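Protein yciO (Escherichia coli, PDB 1K7J) is of uncertain function but belongs to the SUA5 family and probably binds double-stranded RNA. Local coordinates at residues V29-L40 with V168-G178. Sequence-based numbering, arbitrary orientation.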
loop_
_atom_site.group_PDB
_atom_site.type_symbol
_atom_site.label_atom_id
_atom_site.label_comp_id
_atom_site.label_asym_id
_atom_site.label_seq_id
_atom_site.Cartn_x
_atom_site.Cartn_y
_atom_site.Cartn_z
ATOM N N VAL A 29 -0.681 13.735 1.169
ATOM C CA VAL A 29 -0.133 12.472 1.648
ATOM C C VAL A 29 -1.004 12.054 2.824
ATOM O O VAL A 29 -1.219 12.835 3.755
ATOM C CB VAL A 29 1.322 12.632 2.127
ATOM C CG1 VAL A 29 1.773 11.376 2.854
ATOM C CG2 VAL A 29 2.230 12.905 0.939
ATOM N N ILE A 30 -1.510 10.827 2.785
ATOM C CA ILE A 30 -2.366 10.355 3.862
ATOM C C ILE A 30 -1.884 9.061 4.491
ATOM O O ILE A 30 -1.073 8.332 3.919
ATOM C CB ILE A 30 -3.817 10.115 3.370
ATOM C CG1 ILE A 30 -3.885 8.837 2.525
ATOM C CG2 ILE A 30 -4.294 11.309 2.547
ATOM C CD1 ILE A 30 -5.298 8.435 2.140
ATOM N N VAL A 31 -2.382 8.801 5.694
ATOM C CA VAL A 31 -2.083 7.575 6.411
ATOM C C VAL A 31 -3.441 6.894 6.488
ATOM O O VAL A 31 -4.426 7.502 6.914
ATOM C CB VAL A 31 -1.561 7.842 7.838
ATOM C CG1 VAL A 31 -1.500 6.532 8.624
ATOM C CG2 VAL A 31 -0.176 8.472 7.771
ATOM N N TYR A 32 -3.508 5.646 6.047
ATOM C CA TYR A 32 -4.771 4.925 6.077
ATOM C C TYR A 32 -4.581 3.482 6.516
ATOM O O TYR A 32 -3.512 2.902 6.348
ATOM C CB TYR A 32 -5.450 4.971 4.704
ATOM C CG TYR A 32 -4.703 4.276 3.588
ATOM C CD1 TYR A 32 -3.588 4.864 2.989
ATOM C CD2 TYR A 32 -5.137 3.044 3.104
ATOM C CE1 TYR A 32 -2.925 4.236 1.924
ATOM C CE2 TYR A 32 -4.486 2.412 2.047
ATOM C CZ TYR A 32 -3.385 3.013 1.460
ATOM O OH TYR A 32 -2.764 2.399 0.390
ATOM N N PRO A 33 -5.631 2.879 7.081
ATOM C CA PRO A 33 -5.554 1.495 7.547
ATOM C C PRO A 33 -5.688 0.447 6.450
ATOM O O PRO A 33 -6.408 0.650 5.477
ATOM C CB PRO A 33 -6.713 1.413 8.530
ATOM C CG PRO A 33 -7.752 2.274 7.853
ATOM C CD PRO A 33 -6.940 3.476 7.410
ATOM N N THR A 34 -4.974 -0.667 6.610
ATOM C CA THR A 34 -5.079 -1.787 5.678
ATOM C C THR A 34 -5.236 -3.016 6.566
ATOM O O THR A 34 -5.203 -2.908 7.794
ATOM C CB THR A 34 -3.815 -1.986 4.795
ATOM O OG1 THR A 34 -2.763 -2.570 5.574
ATOM C CG2 THR A 34 -3.351 -0.661 4.210
ATOM N N ASP A 35 -5.411 -4.178 5.953
ATOM C CA ASP A 35 -5.558 -5.416 6.710
ATOM C C ASP A 35 -4.247 -5.785 7.408
ATOM O O ASP A 35 -4.248 -6.548 8.375
ATOM C CB ASP A 35 -5.961 -6.549 5.773
ATOM C CG ASP A 35 -5.039 -6.656 4.581
ATOM O OD1 ASP A 35 -5.255 -5.914 3.601
ATOM O OD2 ASP A 35 -4.086 -7.463 4.638
ATOM N N SER A 36 -3.135 -5.250 6.911
ATOM C CA SER A 36 -1.821 -5.529 7.485
ATOM C C SER A 36 -1.107 -4.253 7.925
ATOM O O SER A 36 -0.082 -3.873 7.355
ATOM C CB SER A 36 -0.952 -6.281 6.471
ATOM O OG SER A 36 -1.563 -7.500 6.083
ATOM N N GLY A 37 -1.659 -3.596 8.940
ATOM C CA GLY A 37 -1.066 -2.375 9.459
ATOM C C GLY A 37 -1.440 -1.118 8.696
ATOM O O GLY A 37 -2.101 -1.169 7.656
ATOM N N TYR A 38 -1.022 0.027 9.225
ATOM C CA TYR A 38 -1.297 1.300 8.573
ATOM C C TYR A 38 -0.338 1.500 7.405
ATOM O O TYR A 38 0.730 0.895 7.355
ATOM C CB TYR A 38 -1.177 2.444 9.585
ATOM C CG TYR A 38 -2.453 2.650 10.372
ATOM C CD1 TYR A 38 -3.491 3.427 9.855
ATOM C CD2 TYR A 38 -2.651 2.023 11.603
ATOM C CE1 TYR A 38 -4.694 3.574 10.541
ATOM C CE2 TYR A 38 -3.858 2.161 12.297
ATOM C CZ TYR A 38 -4.873 2.939 11.756
ATOM O OH TYR A 38 -6.071 3.077 12.427
ATOM N N ALA A 39 -0.729 2.347 6.461
ATOM C CA ALA A 39 0.092 2.603 5.288
ATOM C C ALA A 39 0.060 4.071 4.903
ATOM O O ALA A 39 -0.827 4.813 5.323
ATOM C CB ALA A 39 -0.408 1.756 4.112
ATOM N N LEU A 40 1.044 4.482 4.110
ATOM C CA LEU A 40 1.121 5.847 3.608
ATOM C C LEU A 40 0.599 5.790 2.180
ATOM O O LEU A 40 0.822 4.806 1.476
ATOM C CB LEU A 40 2.573 6.335 3.590
ATOM C CG LEU A 40 3.238 6.670 4.923
ATOM C CD1 LEU A 40 4.748 6.703 4.747
ATOM C CD2 LEU A 40 2.721 8.010 5.432
ATOM N N VAL A 168 2.129 14.730 7.565
ATOM C CA VAL A 168 1.147 14.225 6.611
ATOM C C VAL A 168 -0.078 15.133 6.602
ATOM O O VAL A 168 -0.270 15.941 7.511
ATOM C CB VAL A 168 0.728 12.773 6.935
ATOM C CG1 VAL A 168 1.945 11.860 6.868
ATOM C CG2 VAL A 168 0.079 12.702 8.306
ATOM N N ASP A 169 -0.906 14.994 5.575
ATOM C CA ASP A 169 -2.083 15.839 5.428
ATOM C C ASP A 169 -3.366 15.263 6.015
ATOM O O ASP A 169 -4.289 16.001 6.367
ATOM C CB ASP A 169 -2.261 16.171 3.949
ATOM C CG ASP A 169 -0.998 16.753 3.343
ATOM O OD1 ASP A 169 -0.489 17.752 3.899
ATOM O OD2 ASP A 169 -0.507 16.218 2.329
ATOM N N LEU A 170 -3.422 13.942 6.124
ATOM C CA LEU A 170 -4.590 13.285 6.683
ATOM C C LEU A 170 -4.207 11.959 7.300
ATOM O O LEU A 170 -3.361 11.241 6.775
ATOM C CB LEU A 170 -5.642 13.026 5.599
ATOM C CG LEU A 170 -6.820 12.140 6.034
ATOM C CD1 LEU A 170 -7.658 12.868 7.079
ATOM C CD2 LEU A 170 -7.672 11.778 4.824
ATOM N N ILE A 171 -4.822 11.656 8.435
ATOM C CA ILE A 171 -4.613 10.387 9.103
ATOM C C ILE A 171 -6.009 9.839 9.326
ATOM O O ILE A 171 -6.851 10.500 9.938
ATOM C CB ILE A 171 -3.913 10.541 10.463
ATOM C CG1 ILE A 171 -2.476 11.026 10.255
ATOM C CG2 ILE A 171 -3.925 9.200 11.202
ATOM C CD1 ILE A 171 -1.740 11.362 11.544
ATOM N N ILE A 172 -6.265 8.653 8.789
ATOM C CA ILE A 172 -7.563 8.023 8.958
ATOM C C ILE A 172 -7.467 7.011 10.081
ATOM O O ILE A 172 -6.722 6.041 9.988
ATOM C CB ILE A 172 -8.020 7.287 7.675
ATOM C CG1 ILE A 172 -8.275 8.297 6.554
ATOM C CG2 ILE A 172 -9.283 6.482 7.958
ATOM C CD1 ILE A 172 -8.577 7.653 5.208
ATOM N N HIS A 173 -8.206 7.265 11.153
ATOM C CA HIS A 173 -8.251 6.367 12.294
ATOM C C HIS A 173 -9.203 5.244 11.897
ATOM O O HIS A 173 -10.402 5.471 11.728
ATOM C CB HIS A 173 -8.791 7.125 13.512
ATOM C CG HIS A 173 -8.928 6.293 14.750
ATOM N ND1 HIS A 173 -9.622 5.102 14.778
ATOM C CD2 HIS A 173 -8.508 6.515 16.019
ATOM C CE1 HIS A 173 -9.626 4.629 16.013
ATOM N NE2 HIS A 173 -8.958 5.467 16.785
ATOM N N GLY A 174 -8.664 4.040 11.726
ATOM C CA GLY A 174 -9.486 2.904 11.353
ATOM C C GLY A 174 -9.362 1.795 12.375
ATOM O O GLY A 174 -9.497 0.616 12.049
ATOM N N GLY A 175 -9.096 2.179 13.620
ATOM C CA GLY A 175 -8.960 1.202 14.682
ATOM C C GLY A 175 -7.524 0.825 14.992
ATOM O O GLY A 175 -6.581 1.348 14.397
ATOM N N TYR A 176 -7.367 -0.088 15.942
ATOM C CA TYR A 176 -6.055 -0.565 16.351
ATOM C C TYR A 176 -5.805 -1.861 15.600
ATOM O O TYR A 176 -6.500 -2.856 15.798
ATOM C CB TYR A 176 -6.031 -0.766 17.867
ATOM C CG TYR A 176 -6.126 0.552 18.602
ATOM C CD1 TYR A 176 -7.300 1.305 18.578
ATOM C CD2 TYR A 176 -5.018 1.085 19.260
ATOM C CE1 TYR A 176 -7.366 2.562 19.185
ATOM C CE2 TYR A 176 -5.073 2.340 19.870
ATOM C CZ TYR A 176 -6.248 3.071 19.825
ATOM O OH TYR A 176 -6.294 4.321 20.404
ATOM N N LEU A 177 -4.811 -1.831 14.723
ATOM C CA LEU A 177 -4.500 -2.969 13.877
ATOM C C LEU A 177 -3.375 -3.850 14.390
ATOM O O LEU A 177 -2.859 -3.655 15.489
ATOM C CB LEU A 177 -4.139 -2.461 12.478
ATOM C CG LEU A 177 -5.024 -1.326 11.947
ATOM C CD1 LEU A 177 -4.539 -0.881 10.574
ATOM C CD2 LEU A 177 -6.467 -1.794 11.885
ATOM N N GLY A 178 -3.016 -4.837 13.578
ATOM C CA GLY A 178 -1.920 -5.714 13.932
ATOM C C GLY A 178 -0.644 -5.007 13.520
ATOM O O GLY A 178 -0.685 -4.054 12.734
HETATM O O HOH W 1 -3.099 -5.491 10.778
#
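V31 pairs in parallel with the strand 170-173, its N donating to L170 O at 2.8 Å and its O accepting from I172 N at 2.9 Å, a worked example of how a short parallel pairing is extended by side chains once its strands part. At the start, D169 doubles the backbone grip: its OD2 takes V29 N at 2.7 Å on the anti side of the carboxylate, while its own N donates to V29 O. The packing is tight here, I30 CG2 lying against L170 CB on one face of the sheet and V31 CG2 meeting V168 CG1 on the other. Beyond P33, whose CD rests on I172 CG2, Y38 takes over. With CG anti to the carbonyl carbon (chi1 -84°), its ring reaches the turn after H173, where OH donates to G175 O at 2.7 Å, in the carbonyl plane, and accepts from G174 N at 2.9 Å. L177 CD1 sits over one ring face, 3.8 Å from the centroid, in a CH-pi contact. Replacing this tyrosine with alanine would probably leave G174 N and G175 O without their shared partner and L177 without the ring beneath its methyl. The far end is looser and wetter: near exposed G178, a water takes the N-H groups of G37 and G178 and donates to D35 O. In the mixed sheet, strand 170-173 lies between 3-6 and 30-34, with helix 14-25 against I30 and L170, helix 47-57 against V29 and V168, and helix 157-164 against Y38.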